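Local coordinates for gifsy-2 prophage ATP-binding sugar transporter-like protein (Salmonella typhimurium LT2, PDB 2PP6) that may bind ATP and take part in sugar transport, although its precise role is uncertain, at residues Ile29-Leu42 with Lys53-Arg65. Residues are numbered along the deposited sequence; the frame is centred on the assembly and turned at random.
Sequences INGTDCIVVESDFL and KNVVVFSGNVIPR
Ile35 N points almost straight at Ser59 OG (2.6 Å, N-H...O 173°), so a serine hydroxyl takes the place of a backbone carbonyl just where 53-65 leaves its strand. With chi1 at -57°, OG stands anti to the carbonyl carbon of Ser59 and is brought to the Ile35 N-H. Val37 and Val56 form the regular antiparallel hydrogen-bonded pair; beyond the paired strands, Phe58 N reaches Ile35 O at one end and Ser39 N bonds Asn54 O (3.1 Å) at the other. Lys53, bent at chi2 and chi3, folds back so that NZ makes a long, weak salt bridge with Glu38 OE1 (3.4 Å), while OE2 is held by Arg73.

On the face carrying Val36, its CG2 packs against Val55 CG2 and Val57 CG2, with Ile29 CD1 beyond at 4.1 Å from Val57 CG2. On the other face, Val37 CG2 makes an off-centre CH-pi contact with the Phe58 ring, 4.2 Å from its centroid, and Leu42 CD1 meets Val56 CG1 tip to tip; helix 2-23 packs against this side. Farther along, Val62 CG1 lies against Thr32 CG2 (3.5 Å). Ser59 thus satisfies the Ile35 N-H after strand 53-57 ends, and buried Glu38, shared by two cations, probably stays charged.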
loop_
_atom_site.group_PDB
_atom_site.type_symbol
_atom_site.label_atom_id
_atom_site.label_comp_id
_atom_site.label_asym_id
_atom_site.label_seq_id
_atom_site.Cartn_x
_atom_site.Cartn_y
_atom_site.Cartn_z
ATOM N N ILE A 29 4.810 -29.295 9.449
ATOM C CA ILE A 29 6.241 -29.303 9.160
ATOM C C ILE A 29 6.998 -29.744 10.397
ATOM O O ILE A 29 6.942 -29.104 11.431
ATOM C CB ILE A 29 6.747 -27.918 8.757
ATOM C CG1 ILE A 29 6.135 -27.516 7.405
ATOM C CG2 ILE A 29 8.264 -27.923 8.708
ATOM C CD1 ILE A 29 6.674 -26.208 6.827
ATOM N N ASN A 30 7.715 -30.849 10.275
ATOM C CA ASN A 30 8.462 -31.410 11.383
ATOM C C ASN A 30 7.695 -31.418 12.705
ATOM O O ASN A 30 8.215 -31.029 13.742
ATOM C CB ASN A 30 9.788 -30.688 11.560
ATOM C CG ASN A 30 10.760 -31.503 12.358
ATOM O OD1 ASN A 30 10.875 -32.709 12.143
ATOM N ND2 ASN A 30 11.466 -30.867 13.280
ATOM N N GLY A 31 6.448 -31.860 12.666
ATOM C CA GLY A 31 5.669 -31.937 13.889
ATOM C C GLY A 31 4.901 -30.702 14.303
ATOM O O GLY A 31 4.150 -30.767 15.269
ATOM N N THR A 32 5.080 -29.585 13.598
ATOM C CA THR A 32 4.375 -28.354 13.934
ATOM C C THR A 32 3.418 -27.927 12.822
ATOM O O THR A 32 3.790 -27.876 11.648
ATOM C CB THR A 32 5.352 -27.179 14.164
ATOM O OG1 THR A 32 6.418 -27.578 15.032
ATOM C CG2 THR A 32 4.627 -26.018 14.796
ATOM N N ASP A 33 2.187 -27.611 13.202
ATOM C CA ASP A 33 1.206 -27.168 12.230
ATOM C C ASP A 33 1.438 -25.699 11.907
ATOM O O ASP A 33 1.775 -24.916 12.786
ATOM C CB ASP A 33 -0.195 -27.390 12.772
ATOM C CG ASP A 33 -0.500 -28.858 12.978
ATOM O OD1 ASP A 33 -0.157 -29.670 12.079
ATOM O OD2 ASP A 33 -1.087 -29.199 14.031
ATOM N N CYS A 34 1.283 -25.332 10.643
ATOM C CA CYS A 34 1.499 -23.950 10.223
ATOM C C CYS A 34 0.877 -23.635 8.860
ATOM O O CYS A 34 0.414 -24.528 8.157
ATOM C CB CYS A 34 2.995 -23.659 10.174
ATOM S SG CYS A 34 3.881 -24.768 9.089
ATOM N N ILE A 35 0.877 -22.361 8.488
ATOM C CA ILE A 35 0.272 -21.964 7.226
ATOM C C ILE A 35 1.289 -21.737 6.120
ATOM O O ILE A 35 2.332 -21.087 6.287
ATOM C CB ILE A 35 -0.640 -20.692 7.396
ATOM C CG1 ILE A 35 -2.023 -21.095 7.911
ATOM C CG2 ILE A 35 -0.879 -20.015 6.043
ATOM C CD1 ILE A 35 -2.031 -21.920 9.136
ATOM N N VAL A 36 0.964 -22.261 4.958
ATOM C CA VAL A 36 1.882 -22.139 3.858
ATOM C C VAL A 36 1.087 -21.720 2.623
ATOM O O VAL A 36 -0.118 -21.935 2.555
ATOM C CB VAL A 36 2.594 -23.518 3.695
ATOM C CG1 VAL A 36 2.128 -24.227 2.438
ATOM C CG2 VAL A 36 4.094 -23.333 3.767
ATOM N N VAL A 37 1.730 -21.088 1.660
ATOM C CA VAL A 37 1.003 -20.707 0.457
ATOM C C VAL A 37 1.774 -21.216 -0.751
ATOM O O VAL A 37 2.988 -21.008 -0.850
ATOM C CB VAL A 37 0.803 -19.167 0.365
ATOM C CG1 VAL A 37 0.192 -18.794 -0.971
ATOM C CG2 VAL A 37 -0.116 -18.693 1.500
ATOM N N GLU A 38 1.073 -21.909 -1.648
ATOM C CA GLU A 38 1.690 -22.447 -2.852
ATOM C C GLU A 38 2.282 -21.321 -3.686
ATOM O O GLU A 38 1.679 -20.252 -3.821
ATOM C CB GLU A 38 0.668 -23.239 -3.660
ATOM C CG GLU A 38 0.131 -24.419 -2.872
ATOM C CD GLU A 38 -0.153 -25.645 -3.733
ATOM O OE1 GLU A 38 0.772 -26.116 -4.440
ATOM O OE2 GLU A 38 -1.301 -26.145 -3.691
ATOM N N SER A 39 3.471 -21.555 -4.233
ATOM C CA SER A 39 4.147 -20.540 -5.032
ATOM C C SER A 39 3.394 -20.175 -6.289
ATOM O O SER A 39 3.661 -19.149 -6.899
ATOM C CB SER A 39 5.556 -20.999 -5.390
ATOM O OG SER A 39 6.398 -20.939 -4.248
ATOM N N ASP A 40 2.447 -21.015 -6.678
ATOM C CA ASP A 40 1.653 -20.744 -7.866
ATOM C C ASP A 40 1.014 -19.373 -7.695
ATOM O O ASP A 40 1.083 -18.537 -8.581
ATOM C CB ASP A 40 0.563 -21.804 -8.023
ATOM C CG ASP A 40 1.085 -23.218 -7.813
ATOM O OD1 ASP A 40 0.292 -24.172 -7.963
ATOM O OD2 ASP A 40 2.284 -23.381 -7.495
ATOM N N PHE A 41 0.416 -19.154 -6.530
ATOM C CA PHE A 41 -0.266 -17.907 -6.199
ATOM C C PHE A 41 0.610 -16.670 -6.011
ATOM O O PHE A 41 0.083 -15.565 -5.895
ATOM C CB PHE A 41 -1.062 -18.091 -4.912
ATOM C CG PHE A 41 -2.095 -19.169 -4.982
ATOM C CD1 PHE A 41 -3.343 -18.918 -5.538
ATOM C CD2 PHE A 41 -1.826 -20.437 -4.483
ATOM C CE1 PHE A 41 -4.304 -19.916 -5.597
ATOM C CE2 PHE A 41 -2.781 -21.440 -4.538
ATOM C CZ PHE A 41 -4.020 -21.179 -5.094
ATOM N N LEU A 42 1.927 -16.828 -5.985
ATOM C CA LEU A 42 2.801 -15.683 -5.733
ATOM C C LEU A 42 3.847 -15.366 -6.810
ATOM O O LEU A 42 4.215 -14.203 -7.012
ATOM C CB LEU A 42 3.512 -15.901 -4.392
ATOM C CG LEU A 42 2.713 -16.601 -3.274
ATOM C CD1 LEU A 42 3.663 -17.229 -2.275
ATOM C CD2 LEU A 42 1.782 -15.619 -2.589
ATOM N N LYS A 53 7.069 -29.827 -5.545
ATOM C CA LYS A 53 6.237 -28.724 -5.050
ATOM C C LYS A 53 7.045 -27.594 -4.384
ATOM O O LYS A 53 8.095 -27.830 -3.781
ATOM C CB LYS A 53 5.211 -29.278 -4.059
ATOM C CG LYS A 53 4.171 -28.278 -3.600
ATOM C CD LYS A 53 3.035 -28.155 -4.587
ATOM C CE LYS A 53 2.243 -29.446 -4.650
ATOM N NZ LYS A 53 1.058 -29.315 -5.539
ATOM N N ASN A 54 6.537 -26.369 -4.487
ATOM C CA ASN A 54 7.202 -25.199 -3.913
ATOM C C ASN A 54 6.234 -24.338 -3.092
ATOM O O ASN A 54 5.145 -24.022 -3.551
ATOM C CB ASN A 54 7.820 -24.378 -5.039
ATOM C CG ASN A 54 9.184 -23.867 -4.683
ATOM O OD1 ASN A 54 9.318 -22.859 -3.995
ATOM N ND2 ASN A 54 10.214 -24.576 -5.123
ATOM N N VAL A 55 6.619 -23.956 -1.879
ATOM C CA VAL A 55 5.725 -23.159 -1.036
ATOM C C VAL A 55 6.473 -22.218 -0.112
ATOM O O VAL A 55 7.606 -22.500 0.273
ATOM C CB VAL A 55 4.889 -24.053 -0.120
ATOM C CG1 VAL A 55 4.298 -25.206 -0.908
ATOM C CG2 VAL A 55 5.759 -24.567 1.021
ATOM N N VAL A 56 5.852 -21.102 0.257
ATOM C CA VAL A 56 6.514 -20.214 1.196
ATOM C C VAL A 56 5.737 -20.249 2.522
ATOM O O VAL A 56 4.509 -20.285 2.540
ATOM C CB VAL A 56 6.679 -18.779 0.639
ATOM C CG1 VAL A 56 6.315 -18.746 -0.804
ATOM C CG2 VAL A 56 5.900 -17.809 1.449
ATOM N N VAL A 57 6.477 -20.283 3.624
ATOM C CA VAL A 57 5.920 -20.384 4.963
ATOM C C VAL A 57 5.544 -19.056 5.597
ATOM O O VAL A 57 6.399 -18.203 5.823
ATOM C CB VAL A 57 6.927 -21.112 5.880
ATOM C CG1 VAL A 57 6.325 -21.340 7.264
ATOM C CG2 VAL A 57 7.311 -22.429 5.249
ATOM N N PHE A 58 4.271 -18.887 5.923
ATOM C CA PHE A 58 3.828 -17.634 6.522
ATOM C C PHE A 58 3.799 -17.586 8.046
ATOM O O PHE A 58 4.061 -16.543 8.630
ATOM C CB PHE A 58 2.465 -17.245 5.966
ATOM C CG PHE A 58 2.533 -16.611 4.601
ATOM C CD1 PHE A 58 2.153 -15.295 4.417
ATOM C CD2 PHE A 58 2.993 -17.333 3.500
ATOM C CE1 PHE A 58 2.230 -14.701 3.153
ATOM C CE2 PHE A 58 3.068 -16.749 2.236
ATOM C CZ PHE A 58 2.690 -15.434 2.059
ATOM N N SER A 59 3.503 -18.702 8.695
ATOM C CA SER A 59 3.455 -18.728 10.152
ATOM C C SER A 59 4.831 -18.378 10.716
ATOM O O SER A 59 5.858 -18.728 10.122
ATOM C CB SER A 59 3.032 -20.115 10.622
ATOM O OG SER A 59 1.787 -20.467 10.053
ATOM N N GLY A 60 4.863 -17.688 11.856
ATOM C CA GLY A 60 6.145 -17.319 12.442
ATOM C C GLY A 60 6.565 -18.260 13.552
ATOM O O GLY A 60 7.546 -18.007 14.239
ATOM N N ASN A 61 5.836 -19.360 13.723
ATOM C CA ASN A 61 6.144 -20.281 14.802
ATOM C C ASN A 61 6.922 -21.526 14.402
ATOM O O ASN A 61 7.052 -22.449 15.198
ATOM C CB ASN A 61 4.854 -20.673 15.541
ATOM C CG ASN A 61 3.926 -21.529 14.698
ATOM O OD1 ASN A 61 3.684 -21.226 13.535
ATOM N ND2 ASN A 61 3.379 -22.584 15.293
ATOM N N VAL A 62 7.450 -21.539 13.179
ATOM C CA VAL A 62 8.247 -22.666 12.689
ATOM C C VAL A 62 9.520 -22.184 12.019
ATOM O O VAL A 62 9.595 -21.051 11.532
ATOM C CB VAL A 62 7.492 -23.543 11.634
ATOM C CG1 VAL A 62 6.294 -24.213 12.264
ATOM C CG2 VAL A 62 7.049 -22.692 10.472
ATOM N N ILE A 63 10.523 -23.055 12.011
ATOM C CA ILE A 63 11.809 -22.789 11.351
ATOM C C ILE A 63 12.092 -24.046 10.535
ATOM O O ILE A 63 12.745 -24.975 11.018
ATOM C CB ILE A 63 12.976 -22.599 12.347
ATOM C CG1 ILE A 63 12.495 -22.839 13.773
ATOM C CG2 ILE A 63 13.553 -21.210 12.201
ATOM C CD1 ILE A 63 13.584 -22.697 14.809
ATOM N N PRO A 64 11.597 -24.097 9.290
ATOM C CA PRO A 64 11.816 -25.272 8.442
ATOM C C PRO A 64 13.280 -25.578 8.145
ATOM O O PRO A 64 14.115 -24.681 8.099
ATOM C CB PRO A 64 11.008 -24.941 7.193
ATOM C CG PRO A 64 11.081 -23.454 7.125
ATOM C CD PRO A 64 10.858 -23.052 8.558
ATOM N N ARG A 65 13.585 -26.860 7.946
ATOM C CA ARG A 65 14.949 -27.297 7.648
ATOM C C ARG A 65 15.041 -28.345 6.564
ATOM O O ARG A 65 14.088 -29.089 6.332
ATOM C CB ARG A 65 15.602 -27.858 8.898
ATOM C CG ARG A 65 16.289 -26.801 9.701
ATOM C CD ARG A 65 16.048 -26.981 11.157
ATOM N NE ARG A 65 16.597 -25.853 11.898
ATOM C CZ ARG A 65 16.116 -25.413 13.057
ATOM N NH1 ARG A 65 15.063 -26.008 13.611
ATOM N NH2 ARG A 65 16.687 -24.376 13.661
#